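Local coordinates for protein nicotinate-nucleotide pyrophosphorylase (Ehrlichia chaffeensis, PDB 3L0G) that probably catalyses the conversion of quinolinate to nicotinate mononucleotide with loss of carbon dioxide, a step of NAD(+) biosynthesis, at residues L182-H187 and A211-N216; N207-I212 and N227-L232. One frame throughout, in Å; residues are numbered along the deposited sequence.

Contact 1 of 2, residues L182-H187 and A211-N216; sequences LIKDNH and AIECDN. With FMT (formic acid), chain J.
Glu213 lays its side chain across Lys184 and the N of Asp185, with CG 3.3 Å from Lys184 CA. Two neighbouring parallel strands of the alpha/beta-barrel domain known for this family meet here, 181-183 and 210-214, at the C-terminal end of the first. CG of Glu213 stands between its own backbone N and carbonyl carbon (chi1 46°), and from there the chain runs out extended to the N-terminal end of helix 185-191. OE1 accepts a nearly straight bond from Asp185 N at 2.8 Å. The donor meets the anti side of the oxygen, somewhat out of the carboxylate plane. The same oxygen lies 3.4 Å from Asp185 OD1, so two acceptors crowd each other, with the carboxylate planes 75° apart. OE2 and Lys184 NZ form only a long salt bridge, 3.9 Å apart.

Before Lys184 along the chain, the strands are joined by Ile183 N to Ala211 O and by Glu213 N to Ile183 O. On one face Leu182 CD1 presses tightly on Ala211 CB at 3.5 Å. On the other, Ile183 CB meets Ile212 CG1. Thr45 of a second subunit bonds Leu182 N and packs on Ile183. Arg151 and Arg174 share a bound formate, probably from the crystallisation liquor, with Lys184, a basic pocket consistent with an anion site. Lys184 NZ bonds formate O2 at 3.0 Å.

Contact 2 of 2, residues N207-I212 and N227-L232; sequences NEYIAI and NVDMIL
Asp229 reaches across to Tyr209 and Ile210, and its CB and OD2 carry the contact. CB sits over the centre of one face of the Tyr209 ring, 3.6 Å from the ring centroid, in a CH-pi contact. CB also comes within 3.5 Å of Ile210 O. CG then turns beside its own backbone N (chi1 -60°), which sends the carboxylate back along the 207-212 segment, its plane 22° from that of the ring. OD2 at the tip accepts a bond of 2.8 Å from Ile210 N, met on the anti side and a little out of plane. Asp229 N in turn donates to Ile210 O. Main chain and side chain of Asp229 thus hold both polar backbone atoms of Ile210, just before the Ala211-Met230 pair. A water links OD2 weakly to Glu208 O.

Beyond this the regular parallel pairing takes over. Ile212 N bonds Met230 O, and Leu232 N bonds Ile212 O at 2.9 Å in a nearly straight line. Met230 lies on the same face of the sheet as Ala211. Its CB meets Tyr209 OH at 3.7 Å, its CE touches Ala211 CB, and its SD stands at the edge of the tyrosine ring, 5.5 Å from the centroid, a Met-aromatic contact. On the opposite face Ile212 CG2 packs against Val228 CG2 at 4.0 Å and more loosely on Ile231 CG1.

The two strands belong to a beta-alpha-beta unit, with helix 217-225 making the crossover. That helix lies over the Ile212 and Ile231 face, where Ser223 touches Ile212, Val228 and Ile231. Strand 181-183 flanks 210-214, and strand 253-257 flanks 230-234.

Overall arrangement
The centres of contacts 1 and 2 lie about 10 Å apart, on the same side of the chain's centre. Both use strand 210-214, and Ala211 and Ile212 belong to both. Contact 1 joins that strand to 181-183, an outermost strand of the parallel sheet within this chain; contact 2 joins it to 230-234, further in. Along the chain the strands follow as 181-183, 210-214 and 230-234, which is also their order across the sheet. Helices run between them, as in the alpha/beta-barrel domain of this family. Strand 210-214, paired on both sides, thus ties the outermost strand 181-183 to the rest of the sheet, with the second subunit and the formate met on the contact 1 side.

Contact 1 of 2, residues L182-H187 and A211-N216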
loop_
_atom_site.group_PDB
_atom_site.type_symbol
_atom_site.label_atom_id
_atom_site.label_comp_id
_atom_site.label_asym_id
_atom_site.label_seq_id
_atom_site.Cartn_x
_atom_site.Cartn_y
_atom_site.Cartn_z
ATOM N N LEU C 182 20.988 12.783 11.045
ATOM C CA LEU C 182 21.235 14.151 10.589
ATOM C C LEU C 182 20.677 15.048 11.665
ATOM O O LEU C 182 19.469 15.170 11.788
ATOM C CB LEU C 182 20.581 14.434 9.217
ATOM C CG LEU C 182 20.816 15.869 8.703
ATOM C CD1 LEU C 182 22.312 16.160 8.565
ATOM C CD2 LEU C 182 20.107 16.110 7.361
ATOM N N ILE C 183 21.588 15.622 12.455
ATOM C CA ILE C 183 21.260 16.481 13.566
ATOM C C ILE C 183 20.989 17.838 12.974
ATOM O O ILE C 183 21.814 18.375 12.235
ATOM C CB ILE C 183 22.441 16.567 14.570
ATOM C CG1 ILE C 183 22.791 15.131 15.075
ATOM C CG2 ILE C 183 22.121 17.544 15.706
ATOM C CD1 ILE C 183 23.997 15.034 15.954
ATOM N N LYS C 184 19.826 18.383 13.306
ATOM C CA LYS C 184 19.281 19.552 12.643
ATOM C C LYS C 184 19.247 20.735 13.556
ATOM O O LYS C 184 19.390 20.583 14.774
ATOM C CB LYS C 184 17.892 19.206 12.091
ATOM C CG LYS C 184 18.016 18.294 10.878
ATOM C CD LYS C 184 16.708 18.053 10.153
ATOM C CE LYS C 184 16.896 17.176 8.926
ATOM N NZ LYS C 184 17.221 17.913 7.649
ATOM N N ASP C 185 19.064 21.922 12.971
ATOM C CA ASP C 185 18.840 23.156 13.731
ATOM C C ASP C 185 17.900 22.928 14.915
ATOM O O ASP C 185 18.171 23.350 16.042
ATOM C CB ASP C 185 18.325 24.309 12.827
ATOM C CG ASP C 185 17.001 23.994 12.106
ATOM O OD1 ASP C 185 16.416 22.871 12.225
ATOM O OD2 ASP C 185 16.500 24.924 11.431
ATOM N N ASN C 186 16.812 22.218 14.672
ATOM C CA ASN C 186 15.786 22.037 15.716
ATOM C C ASN C 186 16.151 21.042 16.835
ATOM O O ASN C 186 15.607 21.118 17.932
ATOM C CB ASN C 186 14.452 21.717 15.079
ATOM C CG ASN C 186 13.803 22.950 14.449
ATOM O OD1 ASN C 186 12.945 22.828 13.561
ATOM N ND2 ASN C 186 14.204 24.151 14.914
ATOM N N HIS C 187 17.079 20.129 16.565
ATOM C CA HIS C 187 17.628 19.282 17.632
ATOM C C HIS C 187 18.485 20.112 18.568
ATOM O O HIS C 187 18.378 19.995 19.787
ATOM C CB HIS C 187 18.446 18.147 17.058
ATOM C CG HIS C 187 17.638 17.187 16.267
ATOM N ND1 HIS C 187 17.741 17.077 14.894
ATOM C CD2 HIS C 187 16.685 16.300 16.651
ATOM C CE1 HIS C 187 16.879 16.173 14.472
ATOM N NE2 HIS C 187 16.240 15.675 15.515
ATOM N N ALA C 211 26.090 13.173 10.781
ATOM C CA ALA C 211 25.969 14.456 10.056
ATOM C C ALA C 211 25.251 15.497 10.897
ATOM O O ALA C 211 24.319 15.167 11.618
ATOM C CB ALA C 211 25.207 14.277 8.756
ATOM N N ILE C 212 25.661 16.771 10.783
ATOM C CA ILE C 212 25.023 17.849 11.541
ATOM C C ILE C 212 24.881 19.123 10.705
ATOM O O ILE C 212 25.796 19.499 9.976
ATOM C CB ILE C 212 25.780 18.126 12.846
ATOM C CG1 ILE C 212 25.081 19.230 13.682
ATOM C CG2 ILE C 212 27.239 18.473 12.553
ATOM C CD1 ILE C 212 25.609 19.348 15.172
ATOM N N GLU C 213 23.727 19.774 10.772
ATOM C CA GLU C 213 23.581 21.042 10.062
ATOM C C GLU C 213 23.965 22.270 10.891
ATOM O O GLU C 213 23.581 22.436 12.064
ATOM C CB GLU C 213 22.227 21.206 9.382
ATOM C CG GLU C 213 21.041 20.861 10.153
ATOM C CD GLU C 213 19.739 21.339 9.480
ATOM O OE1 GLU C 213 18.976 22.096 10.147
ATOM O OE2 GLU C 213 19.512 20.962 8.291
ATOM N N CYS C 214 24.761 23.112 10.253
ATOM C CA CYS C 214 25.298 24.319 10.839
ATOM C C CYS C 214 24.842 25.520 10.012
ATOM O O CYS C 214 24.827 25.460 8.778
ATOM C CB CYS C 214 26.814 24.227 10.806
ATOM S SG CYS C 214 27.543 22.839 11.751
ATOM N N ASP C 215 24.480 26.613 10.661
ATOM C CA ASP C 215 24.227 27.840 9.920
ATOM C C ASP C 215 25.154 28.997 10.219
ATOM O O ASP C 215 24.917 30.083 9.735
ATOM C CB ASP C 215 22.754 28.257 9.952
ATOM C CG ASP C 215 22.227 28.445 11.319
ATOM O OD1 ASP C 215 23.035 28.586 12.267
ATOM O OD2 ASP C 215 20.973 28.441 11.443
ATOM N N ASN C 216 26.239 28.759 10.959
ATOM C CA ASN C 216 27.320 29.746 11.030
ATOM C C ASN C 216 28.644 29.083 11.307
ATOM O O ASN C 216 28.713 27.861 11.518
ATOM C CB ASN C 216 27.003 30.846 12.057
ATOM C CG ASN C 216 26.883 30.307 13.471
ATOM O OD1 ASN C 216 27.647 29.444 13.876
ATOM N ND2 ASN C 216 25.915 30.805 14.214
HETATM C C FMT J . 17.394 15.096 4.913
HETATM O O1 FMT J . 17.870 13.960 4.780
HETATM O O2 FMT J . 16.816 15.468 5.942
#

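Contact 2 of 2, residues N207-I212 and N227-L232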
loop_
_atom_site.group_PDB
_atom_site.type_symbol
_atom_site.label_atom_id
_atom_site.label_comp_id
_atom_site.label_asym_id
_atom_site.label_seq_id
_atom_site.Cartn_x
_atom_site.Cartn_y
_atom_site.Cartn_z
ATOM N N ASN C 207 29.193 4.048 17.139
ATOM C CA ASN C 207 29.720 4.025 15.766
ATOM C C ASN C 207 28.674 4.315 14.657
ATOM O O ASN C 207 28.719 3.690 13.592
ATOM C CB ASN C 207 30.411 2.681 15.485
ATOM N N GLU C 208 27.725 5.222 14.922
ATOM C CA GLU C 208 26.844 5.759 13.859
ATOM C C GLU C 208 27.558 6.905 13.171
ATOM O O GLU C 208 28.192 7.728 13.829
ATOM C CB GLU C 208 25.509 6.306 14.384
ATOM C CG GLU C 208 24.320 5.327 14.323
ATOM C CD GLU C 208 23.866 4.950 12.937
ATOM O OE1 GLU C 208 23.957 5.791 12.011
ATOM O OE2 GLU C 208 23.393 3.796 12.782
ATOM N N TYR C 209 27.441 6.944 11.850
ATOM C CA TYR C 209 27.944 8.045 11.061
ATOM C C TYR C 209 27.151 9.288 11.459
ATOM O O TYR C 209 25.905 9.247 11.478
ATOM C CB TYR C 209 27.722 7.729 9.586
ATOM C CG TYR C 209 28.314 8.686 8.602
ATOM C CD1 TYR C 209 29.498 8.380 7.929
ATOM C CD2 TYR C 209 27.654 9.855 8.272
ATOM C CE1 TYR C 209 30.018 9.244 6.996
ATOM C CE2 TYR C 209 28.155 10.712 7.344
ATOM C CZ TYR C 209 29.340 10.413 6.710
ATOM O OH TYR C 209 29.820 11.275 5.774
ATOM N N ILE C 210 27.832 10.386 11.766
ATOM C CA ILE C 210 27.101 11.565 12.263
ATOM C C ILE C 210 27.231 12.721 11.326
ATOM O O ILE C 210 28.342 13.184 11.113
ATOM C CB ILE C 210 27.586 12.015 13.654
ATOM C CG1 ILE C 210 27.510 10.847 14.649
ATOM C CG2 ILE C 210 26.761 13.198 14.125
ATOM C CD1 ILE C 210 27.717 11.245 16.115
ATOM N N ALA C 211 26.090 13.173 10.781
ATOM C CA ALA C 211 25.969 14.456 10.056
ATOM C C ALA C 211 25.251 15.497 10.897
ATOM O O ALA C 211 24.319 15.167 11.618
ATOM C CB ALA C 211 25.207 14.277 8.756
ATOM N N ILE C 212 25.661 16.771 10.783
ATOM C CA ILE C 212 25.023 17.849 11.541
ATOM C C ILE C 212 24.881 19.123 10.705
ATOM O O ILE C 212 25.796 19.499 9.976
ATOM C CB ILE C 212 25.780 18.126 12.846
ATOM C CG1 ILE C 212 25.081 19.230 13.682
ATOM C CG2 ILE C 212 27.239 18.473 12.553
ATOM C CD1 ILE C 212 25.609 19.348 15.172
ATOM N N ASN C 227 34.423 16.000 16.237
ATOM C CA ASN C 227 34.813 14.987 15.268
ATOM C C ASN C 227 33.650 14.358 14.469
ATOM O O ASN C 227 33.630 13.150 14.272
ATOM C CB ASN C 227 35.641 13.888 15.965
ATOM C CG ASN C 227 36.902 14.422 16.607
ATOM O OD1 ASN C 227 37.645 15.179 15.998
ATOM N ND2 ASN C 227 37.149 14.025 17.853
ATOM N N VAL C 228 32.685 15.168 14.013
ATOM C CA VAL C 228 31.580 14.646 13.207
ATOM C C VAL C 228 32.074 14.165 11.852
ATOM O O VAL C 228 33.143 14.522 11.404
ATOM C CB VAL C 228 30.428 15.669 13.020
ATOM C CG1 VAL C 228 29.771 15.937 14.341
ATOM C CG2 VAL C 228 30.915 16.936 12.383
ATOM N N ASP C 229 31.280 13.330 11.206
ATOM C CA ASP C 229 31.702 12.754 9.932
ATOM C C ASP C 229 31.334 13.698 8.796
ATOM O O ASP C 229 32.007 13.731 7.770
ATOM C CB ASP C 229 31.062 11.368 9.755
ATOM C CG ASP C 229 31.469 10.404 10.857
ATOM O OD1 ASP C 229 32.616 9.912 10.791
ATOM O OD2 ASP C 229 30.666 10.156 11.773
ATOM N N MET C 230 30.304 14.509 9.008
ATOM C CA MET C 230 29.710 15.293 7.935
ATOM C C MET C 230 29.055 16.529 8.497
ATOM O O MET C 230 28.344 16.475 9.501
ATOM C CB MET C 230 28.671 14.449 7.184
ATOM C CG MET C 230 27.808 15.195 6.139
ATOM S SD MET C 230 26.846 13.995 5.180
ATOM C CE MET C 230 25.233 14.836 5.089
ATOM N N ILE C 231 29.333 17.645 7.841
ATOM C CA ILE C 231 28.816 18.952 8.229
ATOM C C ILE C 231 28.048 19.538 7.043
ATOM O O ILE C 231 28.546 19.609 5.929
ATOM C CB ILE C 231 29.948 19.898 8.653
ATOM C CG1 ILE C 231 30.568 19.437 9.966
ATOM C CG2 ILE C 231 29.417 21.319 8.820
ATOM C CD1 ILE C 231 31.832 20.244 10.360
ATOM N N LEU C 232 26.820 19.937 7.304
ATOM C CA LEU C 232 25.961 20.556 6.323
ATOM C C LEU C 232 25.968 22.064 6.560
ATOM O O LEU C 232 25.811 22.524 7.696
ATOM C CB LEU C 232 24.556 19.981 6.479
ATOM C CG LEU C 232 23.525 20.242 5.400
ATOM C CD1 LEU C 232 22.590 19.028 5.261
ATOM C CD2 LEU C 232 22.727 21.526 5.735
HETATM O O HOH W 1 31.128 7.037 12.749
#